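Phosphoribosylformylglycinamidine cyclo-ligase (Thermus thermophilus HB8, PDB 5AVM) probably catalyses the ATP-dependent ring closure of formylglycinamidine ribonucleotide to 5-aminoimidazole ribonucleotide, a step of de novo purine biosynthesis. Local coordinates at residues R127-P132 with A223-F228; P207-S212 with F276-R281. All coordinates share one frame; numbering follows the deposited sequence.

Contact 1 bridges the two halves of this AIR synthase chain: 127-132 belongs to the N-terminal AIR synthase-related part and 223-228 to the C-terminal part. Contact 2 stays within the C-terminal part, where the loop 207-212 meets the helix 275-283 at the surface. The two centres lie about 29 Å apart, and the nearest atoms of the contacts are still about 10 Å from each other, without touching. Along the chain they interleave, since 207-212 precedes 223-228 and 276-281 follows it; the short helix 213-218 stands between the first two of these. Contact 1 is the deeper, its centre about 14 Å from that of the chain against about 20 Å for contact 2.

Contact 1: R127-P132 with A223-F228; sequences RAHGIP and AYLKEF
A223 meets H129 where the end of helix 112-129, in the N-terminal part of the AIR synthase fold, faces the start of helix 225-233 in the C-terminal part. The A223 methyl CB lies 3.6 Å from H129 CE1 and 3.8 Å from H129 NE2, so it touches the outer end of the imidazole. Y224, the N-cap residue of the second helix, directs its CB away from 127-132; its OH bonds to P181 O. L225 comes next and points back at the first segment, where its CD2 reaches to 4.3 Å from H129 ND1. Both A223 CB and L225 CD2 come at the imidazole obliquely. I131 and L225 both touch V88 of helix 79-92 and P98 of strand 97-107, so the two segments also share neighbours in the N-terminal part. In the first segment, a Schellman motif ends helix 112-129, with G130 at positive phi as its C-prime residue and a weak bond from G130 N to R127 O. H129 sits just before that turn; its chi1 of -66° sets CG beside the backbone N and carries the ring toward A223, and a hydrogen bond ties its NE2 to N85 OD1.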
ATOM      1  N   ARG B 127     -13.816  -5.997 -10.901  1.00 29.46           N
ATOM      2  CA  ARG B 127     -14.670  -6.014 -12.076  1.00 33.59           C
ATOM      3  C   ARG B 127     -16.147  -5.980 -11.696  1.00 33.81           C
ATOM      4  O   ARG B 127     -16.996  -5.640 -12.521  1.00 34.97           O
ATOM      5  CB  ARG B 127     -14.352  -7.214 -12.987  1.00 35.21           C
ATOM      6  CG  ARG B 127     -14.692  -8.577 -12.456  1.00 38.36           C
ATOM      7  CD  ARG B 127     -14.386  -9.661 -13.502  1.00 42.67           C
ATOM      8  NE  ARG B 127     -15.202  -9.543 -14.715  1.00 45.07           N
ATOM      9  CZ  ARG B 127     -14.807  -8.962 -15.848  1.00 46.58           C
ATOM     10  NH1 ARG B 127     -13.592  -8.431 -15.949  1.00 46.21           N
ATOM     11  NH2 ARG B 127     -15.631  -8.916 -16.888  1.00 47.64           N
ATOM     12  N   ALA B 128     -16.446  -6.305 -10.438  1.00 33.28           N
ATOM     13  CA  ALA B 128     -17.822  -6.285  -9.947  1.00 32.56           C
ATOM     14  C   ALA B 128     -18.282  -4.835  -9.837  1.00 32.77           C
ATOM     15  O   ALA B 128     -19.481  -4.542  -9.901  1.00 33.55           O
ATOM     16  CB  ALA B 128     -17.910  -6.961  -8.582  1.00 32.35           C
ATOM     17  N   HIS B 129     -17.314  -3.935  -9.678  1.00 31.15           N
ATOM     18  CA  HIS B 129     -17.593  -2.511  -9.554  1.00 30.04           C
ATOM     19  C   HIS B 129     -17.152  -1.743 -10.792  1.00 29.30           C
ATOM     20  O   HIS B 129     -17.265  -0.521 -10.837  1.00 30.08           O
ATOM     21  CB  HIS B 129     -16.877  -1.944  -8.332  1.00 30.72           C
ATOM     22  CG  HIS B 129     -17.390  -2.478  -7.032  1.00 31.70           C
ATOM     23  ND1 HIS B 129     -18.668  -2.230  -6.580  1.00 31.17           N
ATOM     24  CD2 HIS B 129     -16.795  -3.234  -6.080  1.00 32.10           C
ATOM     25  CE1 HIS B 129     -18.837  -2.808  -5.405  1.00 32.23           C
ATOM     26  NE2 HIS B 129     -17.716  -3.424  -5.079  1.00 31.84           N
ATOM     27  N   GLY B 130     -16.651  -2.463 -11.791  1.00 28.51           N
ATOM     28  CA  GLY B 130     -16.189  -1.817 -13.010  1.00 27.58           C
ATOM     29  C   GLY B 130     -14.935  -0.995 -12.779  1.00 26.86           C
ATOM     30  O   GLY B 130     -14.646  -0.049 -13.509  1.00 27.60           O
ATOM     31  N   ILE B 131     -14.182  -1.363 -11.753  1.00 25.56           N
ATOM     32  CA  ILE B 131     -12.962  -0.659 -11.409  1.00 24.67           C
ATOM     33  C   ILE B 131     -11.760  -1.366 -12.027  1.00 25.19           C
ATOM     34  O   ILE B 131     -11.546  -2.562 -11.796  1.00 26.70           O
ATOM     35  CB  ILE B 131     -12.774  -0.610  -9.867  1.00 23.82           C
ATOM     36  CG1 ILE B 131     -13.978   0.074  -9.222  1.00 24.29           C
ATOM     37  CG2 ILE B 131     -11.497   0.130  -9.502  1.00 21.19           C
ATOM     38  CD1 ILE B 131     -14.022  -0.078  -7.720  1.00 25.42           C
ATOM     39  N   PRO B 132     -10.968  -0.642 -12.838  1.00 23.88           N
ATOM     40  CA  PRO B 132      -9.782  -1.222 -13.474  1.00 23.46           C
ATOM     41  C   PRO B 132      -8.814  -1.728 -12.408  1.00 23.79           C
ATOM     42  O   PRO B 132      -8.556  -1.036 -11.425  1.00 24.43           O
ATOM     43  CB  PRO B 132      -9.197  -0.044 -14.248  1.00 22.06           C
ATOM     44  CG  PRO B 132     -10.411   0.742 -14.625  1.00 22.02           C
ATOM     45  CD  PRO B 132     -11.227   0.715 -13.358  1.00 23.72           C
ATOM     46  N   ALA B 223     -19.989  -2.724   0.124  1.00 22.30           N
ATOM     47  CA  ALA B 223     -19.687  -1.494  -0.604  1.00 22.38           C
ATOM     48  C   ALA B 223     -20.958  -0.678  -0.793  1.00 23.24           C
ATOM     49  O   ALA B 223     -22.021  -1.234  -1.065  1.00 24.17           O
ATOM     50  CB  ALA B 223     -19.088  -1.818  -1.962  1.00 22.14           C
ATOM     51  N   TYR B 224     -20.842   0.642  -0.667  1.00 24.25           N
ATOM     52  CA  TYR B 224     -21.989   1.530  -0.829  1.00 23.86           C
ATOM     53  C   TYR B 224     -21.903   2.408  -2.071  1.00 24.62           C
ATOM     54  O   TYR B 224     -22.501   3.484  -2.120  1.00 23.04           O
ATOM     55  CB  TYR B 224     -22.141   2.402   0.418  1.00 23.05           C
ATOM     56  CG  TYR B 224     -22.342   1.568   1.658  1.00 24.48           C
ATOM     57  CD1 TYR B 224     -23.506   0.820   1.836  1.00 24.03           C
ATOM     58  CD2 TYR B 224     -21.334   1.451   2.607  1.00 24.30           C
ATOM     59  CE1 TYR B 224     -23.654  -0.029   2.924  1.00 25.99           C
ATOM     60  CE2 TYR B 224     -21.469   0.610   3.695  1.00 26.06           C
ATOM     61  CZ  TYR B 224     -22.628  -0.129   3.847  1.00 26.44           C
ATOM     62  OH  TYR B 224     -22.744  -0.973   4.925  1.00 29.56           O
ATOM     63  N   LEU B 225     -21.169   1.939  -3.077  1.00 26.07           N
ATOM     64  CA  LEU B 225     -21.013   2.701  -4.310  1.00 29.58           C
ATOM     65  C   LEU B 225     -22.366   2.847  -5.019  1.00 31.45           C
ATOM     66  O   LEU B 225     -22.753   3.949  -5.428  1.00 32.01           O
ATOM     67  CB  LEU B 225     -19.977   2.021  -5.229  1.00 28.64           C
ATOM     68  CG  LEU B 225     -19.550   2.736  -6.528  1.00 27.97           C
ATOM     69  CD1 LEU B 225     -19.148   4.174  -6.237  1.00 23.92           C
ATOM     70  CD2 LEU B 225     -18.399   1.974  -7.178  1.00 26.30           C
ATOM     71  N   LYS B 226     -23.086   1.737  -5.147  1.00 33.26           N
ATOM     72  CA  LYS B 226     -24.393   1.738  -5.795  1.00 33.86           C
ATOM     73  C   LYS B 226     -25.302   2.756  -5.100  1.00 33.00           C
ATOM     74  O   LYS B 226     -25.984   3.545  -5.754  1.00 32.38           O
ATOM     75  CB  LYS B 226     -24.975   0.321  -5.744  1.00 36.68           C
ATOM     76  CG  LYS B 226     -23.989  -0.724  -6.296  1.00 41.17           C
ATOM     77  CD  LYS B 226     -24.483  -2.171  -6.210  1.00 44.33           C
ATOM     78  CE  LYS B 226     -25.534  -2.499  -7.267  1.00 46.56           C
ATOM     79  NZ  LYS B 226     -25.956  -3.932  -7.207  1.00 47.87           N
ATOM     80  N   GLU B 227     -25.288   2.751  -3.770  1.00 33.46           N
ATOM     81  CA  GLU B 227     -26.089   3.690  -2.985  1.00 31.94           C
ATOM     82  C   GLU B 227     -25.782   5.121  -3.404  1.00 32.10           C
ATOM     83  O   GLU B 227     -26.617   5.797  -4.001  1.00 33.09           O
ATOM     84  CB  GLU B 227     -25.774   3.546  -1.499  1.00 30.62           C
ATOM     85  CG  GLU B 227     -26.718   2.662  -0.720  1.00 30.51           C
ATOM     86  CD  GLU B 227     -26.515   1.189  -0.960  1.00 30.71           C
ATOM     87  OE1 GLU B 227     -25.503   0.818  -1.591  1.00 30.17           O
ATOM     88  OE2 GLU B 227     -27.369   0.401  -0.499  1.00 31.91           O
ATOM     89  N   PHE B 228     -24.569   5.566  -3.078  1.00 31.79           N
ATOM     90  CA  PHE B 228     -24.100   6.912  -3.391  1.00 29.93           C
ATOM     91  C   PHE B 228     -24.453   7.378  -4.791  1.00 31.13           C
ATOM     92  O   PHE B 228     -24.905   8.506  -4.975  1.00 32.69           O
ATOM     93  CB  PHE B 228     -22.583   7.006  -3.188  1.00 25.64           C
ATOM     94  CG  PHE B 228     -22.184   7.236  -1.764  1.00 23.53           C
ATOM     95  CD1 PHE B 228     -22.358   6.243  -0.808  1.00 22.79           C
ATOM     96  CD2 PHE B 228     -21.691   8.472  -1.358  1.00 23.22           C
ATOM     97  CE1 PHE B 228     -22.051   6.482   0.542  1.00 22.78           C
ATOM     98  CE2 PHE B 228     -21.382   8.720  -0.011  1.00 22.78           C
ATOM     99  CZ  PHE B 228     -21.565   7.721   0.939  1.00 21.06           C
TER

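Contact 2: P207-S212 with F276-R281; sequences PELGES and FPYLQR
E208 and R281 form a salt bridge at the protein surface, R281 NH1 donating to E208 OE2 over 2.8 Å with an N-H...O angle of 152°. The carboxylate oxygen accepts through its syn lone pair and lies at the edge of the guanidinium, close to its plane; the two flat groups are nearly coplanar, 19° apart. E208 OE1 is 3.5 Å from the same NH1, so the grip is one-sided rather than a two-bond fork. The two side chains approach from opposite directions, and R281, which also touches a crystal neighbour, bends at chi3 on its way to the acid. E208 crosses Y278 at about a right angle, carboxylate and ring planes 64° apart, with OE2 3.5 Å from Y278 CD1. The next residue, L209, makes an apolar contact through CD2 with Y278 CB at 4.3 Å. Y278 CG is anti to the backbone N, which sends the ring out from helix 275-283 toward the loop. In the C-terminal part of this AIR synthase fold, the contact thus joins the connection between helices 190-196 and 213-218 to one flank of helix 275-283. Y278 and R281 are three residues apart, about one helical turn, and so present themselves to the loop together. Outside the pair, Y278 also touches L213 and L209 packs on P274. The loop then passes through G210 at positive phi to E211, which forms a salt bridge with R219, and to S212, the N-cap residue of helix 213-218, whose OG makes a weak hydrogen bond with E215 N.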
ATOM      1  N   PRO B 207     -28.482 -20.981  15.948  1.00 46.19           N
ATOM      2  CA  PRO B 207     -29.906 -20.648  15.966  1.00 45.18           C
ATOM      3  C   PRO B 207     -30.186 -19.202  15.583  1.00 44.16           C
ATOM      4  O   PRO B 207     -30.630 -18.917  14.472  1.00 43.99           O
ATOM      5  CB  PRO B 207     -30.314 -20.957  17.406  1.00 45.71           C
ATOM      6  CG  PRO B 207     -29.051 -20.703  18.174  1.00 45.67           C
ATOM      7  CD  PRO B 207     -28.029 -21.378  17.293  1.00 45.83           C
ATOM      8  N   GLU B 208     -29.898 -18.296  16.511  1.00 43.18           N
ATOM      9  CA  GLU B 208     -30.139 -16.868  16.325  1.00 42.28           C
ATOM     10  C   GLU B 208     -29.510 -16.165  15.120  1.00 42.20           C
ATOM     11  O   GLU B 208     -29.773 -14.981  14.902  1.00 41.99           O
ATOM     12  CB  GLU B 208     -29.745 -16.125  17.602  1.00 41.80           C
ATOM     13  CG  GLU B 208     -28.322 -16.370  18.071  1.00 40.84           C
ATOM     14  CD  GLU B 208     -28.088 -15.865  19.485  1.00 41.48           C
ATOM     15  OE1 GLU B 208     -28.161 -14.636  19.705  1.00 41.14           O
ATOM     16  OE2 GLU B 208     -27.840 -16.701  20.380  1.00 40.79           O
ATOM     17  N   LEU B 209     -28.701 -16.873  14.332  1.00 41.93           N
ATOM     18  CA  LEU B 209     -28.052 -16.254  13.172  1.00 40.99           C
ATOM     19  C   LEU B 209     -28.746 -16.540  11.845  1.00 41.00           C
ATOM     20  O   LEU B 209     -28.842 -15.657  10.990  1.00 42.69           O
ATOM     21  CB  LEU B 209     -26.583 -16.697  13.067  1.00 38.68           C
ATOM     22  CG  LEU B 209     -25.669 -16.488  14.278  1.00 38.22           C
ATOM     23  CD1 LEU B 209     -24.239 -16.834  13.898  1.00 36.78           C
ATOM     24  CD2 LEU B 209     -25.757 -15.054  14.763  1.00 37.03           C
ATOM     25  N   GLY B 210     -29.235 -17.767  11.673  1.00 39.93           N
ATOM     26  CA  GLY B 210     -29.882 -18.136  10.424  1.00 37.92           C
ATOM     27  C   GLY B 210     -28.837 -18.732   9.492  1.00 36.77           C
ATOM     28  O   GLY B 210     -29.115 -19.062   8.339  1.00 37.11           O
ATOM     29  N   GLU B 211     -27.624 -18.870  10.018  1.00 34.99           N
ATOM     30  CA  GLU B 211     -26.493 -19.412   9.283  1.00 34.06           C
ATOM     31  C   GLU B 211     -25.426 -19.727  10.322  1.00 34.66           C
ATOM     32  O   GLU B 211     -25.665 -19.559  11.521  1.00 34.08           O
ATOM     33  CB  GLU B 211     -25.961 -18.370   8.302  1.00 33.81           C
ATOM     34  CG  GLU B 211     -25.238 -17.205   8.968  1.00 31.66           C
ATOM     35  CD  GLU B 211     -25.192 -15.971   8.091  1.00 30.71           C
ATOM     36  OE1 GLU B 211     -25.049 -16.123   6.861  1.00 32.16           O
ATOM     37  OE2 GLU B 211     -25.292 -14.850   8.629  1.00 29.08           O
ATOM     38  N   SER B 212     -24.252 -20.163   9.867  1.00 35.59           N
ATOM     39  CA  SER B 212     -23.153 -20.503  10.776  1.00 35.88           C
ATOM     40  C   SER B 212     -22.222 -19.327  11.066  1.00 36.12           C
ATOM     41  O   SER B 212     -22.396 -18.227  10.530  1.00 36.06           O
ATOM     42  CB  SER B 212     -22.328 -21.646  10.191  1.00 36.25           C
ATOM     43  OG  SER B 212     -21.699 -21.248   8.985  1.00 37.06           O
ATOM     44  N   PHE B 276     -23.408  -9.866  16.143  1.00 27.33           N
ATOM     45  CA  PHE B 276     -22.794  -9.010  17.157  1.00 27.25           C
ATOM     46  C   PHE B 276     -23.158  -9.355  18.603  1.00 28.32           C
ATOM     47  O   PHE B 276     -22.285  -9.718  19.395  1.00 28.30           O
ATOM     48  CB  PHE B 276     -23.115  -7.538  16.884  1.00 26.47           C
ATOM     49  CG  PHE B 276     -22.414  -6.983  15.680  1.00 29.07           C
ATOM     50  CD1 PHE B 276     -21.026  -7.038  15.581  1.00 29.11           C
ATOM     51  CD2 PHE B 276     -23.138  -6.417  14.634  1.00 28.73           C
ATOM     52  CE1 PHE B 276     -20.372  -6.536  14.454  1.00 29.63           C
ATOM     53  CE2 PHE B 276     -22.493  -5.913  13.504  1.00 28.12           C
ATOM     54  CZ  PHE B 276     -21.111  -5.974  13.414  1.00 27.95           C
ATOM     55  N   PRO B 277     -24.448  -9.242  18.977  1.00 29.17           N
ATOM     56  CA  PRO B 277     -24.814  -9.566  20.358  1.00 29.54           C
ATOM     57  C   PRO B 277     -24.454 -11.003  20.714  1.00 30.36           C
ATOM     58  O   PRO B 277     -24.271 -11.336  21.883  1.00 29.86           O
ATOM     59  CB  PRO B 277     -26.315  -9.302  20.386  1.00 29.90           C
ATOM     60  CG  PRO B 277     -26.738  -9.582  18.973  1.00 29.69           C
ATOM     61  CD  PRO B 277     -25.649  -8.927  18.179  1.00 29.23           C
ATOM     62  N   TYR B 278     -24.350 -11.844  19.689  1.00 31.04           N
ATOM     63  CA  TYR B 278     -23.986 -13.242  19.867  1.00 31.49           C
ATOM     64  C   TYR B 278     -22.530 -13.296  20.324  1.00 31.33           C
ATOM     65  O   TYR B 278     -22.202 -13.929  21.324  1.00 31.91           O
ATOM     66  CB  TYR B 278     -24.142 -14.003  18.553  1.00 32.97           C
ATOM     67  CG  TYR B 278     -23.729 -15.445  18.667  1.00 36.18           C
ATOM     68  CD1 TYR B 278     -24.422 -16.320  19.501  1.00 37.10           C
ATOM     69  CD2 TYR B 278     -22.607 -15.923  17.993  1.00 37.23           C
ATOM     70  CE1 TYR B 278     -24.003 -17.635  19.667  1.00 38.98           C
ATOM     71  CE2 TYR B 278     -22.179 -17.236  18.151  1.00 37.29           C
ATOM     72  CZ  TYR B 278     -22.879 -18.082  18.991  1.00 38.72           C
ATOM     73  OH  TYR B 278     -22.444 -19.371  19.175  1.00 40.92           O
ATOM     74  N   LEU B 279     -21.655 -12.628  19.580  1.00 30.62           N
ATOM     75  CA  LEU B 279     -20.242 -12.584  19.927  1.00 28.79           C
ATOM     76  C   LEU B 279     -20.146 -11.989  21.327  1.00 28.80           C
ATOM     77  O   LEU B 279     -19.494 -12.536  22.212  1.00 29.06           O
ATOM     78  CB  LEU B 279     -19.489 -11.698  18.932  1.00 27.34           C
ATOM     79  CG  LEU B 279     -19.517 -12.154  17.474  1.00 25.68           C
ATOM     80  CD1 LEU B 279     -18.931 -11.079  16.578  1.00 24.43           C
ATOM     81  CD2 LEU B 279     -18.754 -13.460  17.347  1.00 24.42           C
ATOM     82  N   GLN B 280     -20.812 -10.859  21.506  1.00 28.74           N
ATOM     83  CA  GLN B 280     -20.845 -10.153  22.777  1.00 30.29           C
ATOM     84  C   GLN B 280     -21.145 -11.112  23.929  1.00 32.56           C
ATOM     85  O   GLN B 280     -20.395 -11.181  24.904  1.00 33.70           O
ATOM     86  CB  GLN B 280     -21.912  -9.061  22.698  1.00 30.30           C
ATOM     87  CG  GLN B 280     -22.247  -8.354  23.989  1.00 28.89           C
ATOM     88  CD  GLN B 280     -23.275  -7.261  23.768  1.00 30.08           C
ATOM     89  OE1 GLN B 280     -24.216  -7.429  22.991  1.00 31.06           O
ATOM     90  NE2 GLN B 280     -23.106  -6.138  24.455  1.00 30.22           N
ATOM     91  N   ARG B 281     -22.239 -11.859  23.807  1.00 33.75           N
ATOM     92  CA  ARG B 281     -22.645 -12.816  24.832  1.00 34.04           C
ATOM     93  C   ARG B 281     -21.611 -13.922  25.036  1.00 34.97           C
ATOM     94  O   ARG B 281     -21.248 -14.238  26.171  1.00 36.22           O
ATOM     95  CB  ARG B 281     -23.987 -13.449  24.458  1.00 33.01           C
ATOM     96  CG  ARG B 281     -25.174 -13.032  25.315  1.00 33.76           C
ATOM     97  CD  ARG B 281     -26.412 -13.819  24.903  1.00 32.99           C
ATOM     98  NE  ARG B 281     -26.140 -15.253  24.913  1.00 33.21           N
ATOM     99  CZ  ARG B 281     -26.517 -16.098  23.957  1.00 33.98           C
ATOM    100  NH1 ARG B 281     -27.194 -15.649  22.903  1.00 32.49           N
ATOM    101  NH2 ARG B 281     -26.198 -17.389  24.049  1.00 32.25           N
TER